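Local atomic coordinates of lipoprotein (Clostridium difficile, PDB entry 4OTE), a protein that probably serves as the methionine-binding lipoprotein of a bacterial uptake system, holding selenomethionine in its cleft and zinc ions at other sites. Residues A[19-32]-A[215-229]. Sequence-based numbering, arbitrary orientation.
Sequences LLEELKPLIKEKGY and VLQDVLTSDKARSLI. With ZN (zinc ion), chain H; ZN (zinc ion), chain G; ZN (zinc ion), chain I.
V219 packs against I27 and L26 with its two methyls divided between them. V219 CG2 lies 3.7 Å from I27 CG1, while V219 CG1 touches both that atom and L26 CG; I27 CD1 continues past V219 to the CD2 methyl of L216. The side chains of L26 and V219 run alongside each other, pointing opposite ways, and L26 CD2 ends 3.7 Å from S222 OG. S222 OG is already engaged: it donates to V219 O over 2.6 Å and, as N-cap of helix 223-233, accepts from A225 N at an N-H...acceptor angle of 157°. The second large apolar centre is L19. With its CG opposite the backbone N (chi1 171°), it fits as a knob into the hole formed by L220, A225, L228 and I229, its CD2 coming within 3.6 Å of L220 CD2. Helices 13-22 and 24-29 link the parallel strands 6-12 and 33-39 in a right-handed beta-alpha-beta crossover of the periplasmic binding protein fold, and here they meet the helix pair near the C-terminus. Beneath this layer, L20 and L216 both reach V9 of the sheet. Between the two centres L23, at the break between helices 13-22 and 24-29, packs over the turn between helices 211-220 and 223-233, crossing L220 at about a right angle, with L23 CD2 4.0 Å from L228 CD1. V215 closes the far end, where its CG2 meets the Y32 ring obliquely, 3.8 Å from CE1, and its CG1 lies against K30; the Y32 hydroxyl is hydrogen-bonded to the carboxylate of E211. No hydrogen bond joins the two segments. At the outer margin the CB of E22 rests on L228, while its bent side chain carries OE2 to a zinc ion 2.0 Å away that E18 also binds.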
# COMPACT_ATOMS: atom_id res chain seq x y z
N LEU A 19 9.21 9.73 -4.02
CA LEU A 19 10.41 8.99 -4.44
C LEU A 19 10.76 9.32 -5.89
O LEU A 19 11.91 9.67 -6.19
CB LEU A 19 10.21 7.48 -4.26
CG LEU A 19 11.28 6.56 -4.85
CD1 LEU A 19 12.66 6.88 -4.29
CD2 LEU A 19 10.93 5.10 -4.60
N LEU A 20 9.78 9.23 -6.78
CA LEU A 20 9.99 9.58 -8.19
C LEU A 20 10.48 11.02 -8.35
O LEU A 20 11.39 11.27 -9.14
CB LEU A 20 8.71 9.37 -9.00
CG LEU A 20 8.32 7.91 -9.29
CD1 LEU A 20 6.86 7.83 -9.73
CD2 LEU A 20 9.23 7.29 -10.33
N GLU A 21 9.89 11.95 -7.60
CA GLU A 21 10.28 13.37 -7.68
C GLU A 21 11.75 13.55 -7.34
O GLU A 21 12.46 14.29 -8.02
CB GLU A 21 9.43 14.24 -6.74
CG GLU A 21 7.97 14.43 -7.15
CD GLU A 21 7.77 15.34 -8.35
OE1 GLU A 21 8.76 15.87 -8.90
OE2 GLU A 21 6.59 15.54 -8.75
N GLU A 22 12.21 12.88 -6.29
CA GLU A 22 13.60 12.98 -5.87
C GLU A 22 14.56 12.22 -6.79
O GLU A 22 15.76 12.42 -6.72
CB GLU A 22 13.76 12.50 -4.43
CG GLU A 22 13.06 13.38 -3.40
CD GLU A 22 13.70 14.75 -3.25
OE1 GLU A 22 14.86 14.93 -3.66
OE2 GLU A 22 13.04 15.67 -2.72
N LEU A 23 14.02 11.36 -7.65
CA LEU A 23 14.82 10.63 -8.64
C LEU A 23 14.87 11.31 -10.02
O LEU A 23 15.52 10.79 -10.93
CB LEU A 23 14.30 9.20 -8.80
CG LEU A 23 14.58 8.27 -7.62
CD1 LEU A 23 13.76 7.00 -7.74
CD2 LEU A 23 16.07 7.94 -7.53
N LYS A 24 14.19 12.44 -10.17
CA LYS A 24 14.18 13.20 -11.44
C LYS A 24 15.57 13.47 -12.00
O LYS A 24 15.82 13.20 -13.17
CB LYS A 24 13.49 14.55 -11.27
CG LYS A 24 12.04 14.61 -11.71
CD LYS A 24 11.56 16.04 -11.58
CE LYS A 24 10.08 16.16 -11.84
NZ LYS A 24 9.62 17.54 -11.51
N PRO A 25 16.48 14.03 -11.18
CA PRO A 25 17.82 14.33 -11.68
C PRO A 25 18.55 13.09 -12.20
O PRO A 25 19.29 13.18 -13.18
CB PRO A 25 18.55 14.88 -10.44
CG PRO A 25 17.48 15.28 -9.49
CD PRO A 25 16.35 14.33 -9.74
N LEU A 26 18.34 11.95 -11.55
CA LEU A 26 18.96 10.70 -11.97
C LEU A 26 18.36 10.23 -13.29
O LEU A 26 19.06 9.69 -14.15
CB LEU A 26 18.78 9.63 -10.89
CG LEU A 26 19.64 8.37 -10.99
CD1 LEU A 26 21.11 8.72 -11.15
CD2 LEU A 26 19.44 7.52 -9.75
N ILE A 27 17.05 10.44 -13.46
CA ILE A 27 16.38 10.09 -14.71
C ILE A 27 16.87 11.00 -15.84
O ILE A 27 17.05 10.55 -16.97
CB ILE A 27 14.85 10.13 -14.55
CG1 ILE A 27 14.41 9.00 -13.62
CG2 ILE A 27 14.14 10.00 -15.89
CD1 ILE A 27 13.03 9.16 -13.04
N LYS A 28 17.11 12.27 -15.50
CA LYS A 28 17.67 13.23 -16.45
C LYS A 28 19.08 12.84 -16.89
O LYS A 28 19.47 13.08 -18.03
CB LYS A 28 17.66 14.64 -15.84
CG LYS A 28 17.74 15.76 -16.87
N GLU A 29 19.84 12.21 -15.99
CA GLU A 29 21.16 11.69 -16.32
C GLU A 29 21.11 10.56 -17.35
O GLU A 29 22.09 10.31 -18.04
CB GLU A 29 21.88 11.20 -15.07
CG GLU A 29 22.56 12.31 -14.30
CD GLU A 29 23.27 11.81 -13.06
OE1 GLU A 29 23.27 10.58 -12.80
OE2 GLU A 29 23.85 12.64 -12.33
N LYS A 30 19.96 9.88 -17.44
CA LYS A 30 19.75 8.83 -18.44
C LYS A 30 19.19 9.39 -19.75
O LYS A 30 18.87 8.62 -20.67
CB LYS A 30 18.81 7.74 -17.92
CG LYS A 30 19.09 7.26 -16.50
CD LYS A 30 20.45 6.61 -16.37
CE LYS A 30 20.69 6.15 -14.94
NZ LYS A 30 22.09 5.69 -14.71
N GLY A 31 19.06 10.71 -19.84
CA GLY A 31 18.59 11.39 -21.04
C GLY A 31 17.09 11.45 -21.17
O GLY A 31 16.57 11.61 -22.27
N TYR A 32 16.37 11.33 -20.05
CA TYR A 32 14.91 11.36 -20.07
C TYR A 32 14.37 12.42 -19.12
O TYR A 32 14.98 12.73 -18.10
CB TYR A 32 14.34 9.99 -19.68
CG TYR A 32 14.48 8.96 -20.77
CD1 TYR A 32 15.67 8.24 -20.92
CD2 TYR A 32 13.44 8.69 -21.65
CE1 TYR A 32 15.81 7.30 -21.92
CE2 TYR A 32 13.57 7.75 -22.65
CZ TYR A 32 14.75 7.05 -22.78
OH TYR A 32 14.89 6.11 -23.77
N VAL A 215 14.61 2.29 -17.91
CA VAL A 215 15.20 3.44 -17.22
C VAL A 215 14.58 3.63 -15.83
O VAL A 215 15.28 3.86 -14.86
CB VAL A 215 15.08 4.75 -18.04
CG1 VAL A 215 15.23 5.99 -17.17
CG2 VAL A 215 16.10 4.76 -19.17
N LEU A 216 13.25 3.54 -15.76
CA LEU A 216 12.53 3.72 -14.51
C LEU A 216 12.90 2.67 -13.47
O LEU A 216 13.13 3.00 -12.31
CB LEU A 216 11.02 3.70 -14.74
CG LEU A 216 10.37 4.96 -15.30
CD1 LEU A 216 8.91 4.69 -15.59
CD2 LEU A 216 10.53 6.13 -14.34
N GLN A 217 12.96 1.42 -13.89
CA GLN A 217 13.28 0.34 -12.97
C GLN A 217 14.75 0.34 -12.56
O GLN A 217 15.09 -0.13 -11.48
CB GLN A 217 12.85 -1.02 -13.53
CG GLN A 217 11.34 -1.14 -13.63
CD GLN A 217 10.86 -2.57 -13.59
OE1 GLN A 217 10.27 -3.01 -12.60
NE2 GLN A 217 11.11 -3.31 -14.66
N ASP A 218 15.61 0.89 -13.42
CA ASP A 218 17.02 1.10 -13.06
C ASP A 218 17.13 2.11 -11.92
O ASP A 218 17.72 1.80 -10.88
CB ASP A 218 17.84 1.57 -14.27
CG ASP A 218 18.35 0.43 -15.13
OD1 ASP A 218 18.15 -0.75 -14.74
OD2 ASP A 218 18.95 0.70 -16.19
N VAL A 219 16.55 3.29 -12.10
CA VAL A 219 16.68 4.33 -11.07
C VAL A 219 15.92 3.96 -9.80
O VAL A 219 16.35 4.33 -8.71
CB VAL A 219 16.25 5.73 -11.57
CG1 VAL A 219 16.98 6.09 -12.86
CG2 VAL A 219 14.74 5.82 -11.76
N LEU A 220 14.82 3.23 -9.93
CA LEU A 220 14.00 2.87 -8.76
C LEU A 220 14.62 1.77 -7.89
O LEU A 220 14.21 1.59 -6.74
CB LEU A 220 12.58 2.47 -9.18
CG LEU A 220 11.62 3.64 -9.39
CD1 LEU A 220 10.43 3.21 -10.25
CD2 LEU A 220 11.14 4.20 -8.06
N THR A 221 15.59 1.04 -8.43
CA THR A 221 16.34 0.05 -7.66
C THR A 221 17.79 0.51 -7.41
O THR A 221 18.64 -0.28 -7.03
CB THR A 221 16.35 -1.32 -8.38
OG1 THR A 221 16.87 -1.17 -9.71
CG2 THR A 221 14.95 -1.89 -8.46
N SER A 222 18.05 1.81 -7.60
CA SER A 222 19.39 2.37 -7.40
C SER A 222 19.72 2.55 -5.93
O SER A 222 18.83 2.55 -5.08
CB SER A 222 19.50 3.73 -8.09
OG SER A 222 18.65 4.69 -7.48
N ASP A 223 21.00 2.74 -5.63
CA ASP A 223 21.43 3.09 -4.27
C ASP A 223 20.78 4.39 -3.79
O ASP A 223 20.46 4.53 -2.62
CB ASP A 223 22.95 3.22 -4.20
CG ASP A 223 23.67 1.89 -4.37
OD1 ASP A 223 23.04 0.82 -4.31
OD2 ASP A 223 24.91 1.92 -4.55
N LYS A 224 20.59 5.34 -4.71
CA LYS A 224 19.92 6.60 -4.39
C LYS A 224 18.47 6.35 -3.95
O LYS A 224 18.00 6.95 -2.97
CB LYS A 224 19.97 7.55 -5.59
CG LYS A 224 19.28 8.89 -5.39
CD LYS A 224 19.88 9.66 -4.22
CE LYS A 224 19.28 11.05 -4.10
NZ LYS A 224 19.77 11.74 -2.87
N ALA A 225 17.78 5.47 -4.66
CA ALA A 225 16.39 5.12 -4.32
C ALA A 225 16.30 4.47 -2.94
O ALA A 225 15.37 4.76 -2.18
CB ALA A 225 15.81 4.20 -5.38
N ARG A 226 17.26 3.60 -2.63
CA ARG A 226 17.27 2.90 -1.34
C ARG A 226 17.47 3.90 -0.20
O ARG A 226 16.73 3.86 0.78
CB ARG A 226 18.36 1.82 -1.29
CG ARG A 226 18.23 0.90 -0.08
CD ARG A 226 19.38 -0.07 0.06
NE ARG A 226 19.50 -0.97 -1.09
CZ ARG A 226 20.46 -0.92 -2.02
NH1 ARG A 226 21.44 -0.02 -1.97
NH2 ARG A 226 20.45 -1.80 -3.01
N SER A 227 18.46 4.77 -0.33
CA SER A 227 18.75 5.75 0.72
C SER A 227 17.61 6.77 0.88
O SER A 227 17.31 7.17 2.00
CB SER A 227 20.09 6.46 0.46
OG SER A 227 20.07 7.18 -0.75
N LEU A 228 16.98 7.16 -0.22
CA LEU A 228 15.81 8.06 -0.15
C LEU A 228 14.67 7.44 0.66
O LEU A 228 14.07 8.12 1.49
CB LEU A 228 15.29 8.41 -1.55
CG LEU A 228 16.10 9.43 -2.36
CD1 LEU A 228 15.63 9.41 -3.81
CD2 LEU A 228 16.00 10.82 -1.76
N ILE A 229 14.37 6.18 0.39
CA ILE A 229 13.31 5.47 1.12
C ILE A 229 13.65 5.40 2.61
O ILE A 229 12.81 5.71 3.45
CB ILE A 229 13.10 4.04 0.59
CG1 ILE A 229 12.44 4.09 -0.80
CG2 ILE A 229 12.24 3.22 1.55
CD1 ILE A 229 12.64 2.83 -1.61
ZN ZN H . 6.43 17.01 -10.13
ZN ZN G . 11.05 16.03 -2.50
ZN ZN I . 24.41 11.14 -10.81
O HOH W 1 24.85 8.96 -10.94
O HOH W 2 23.28 12.67 -9.35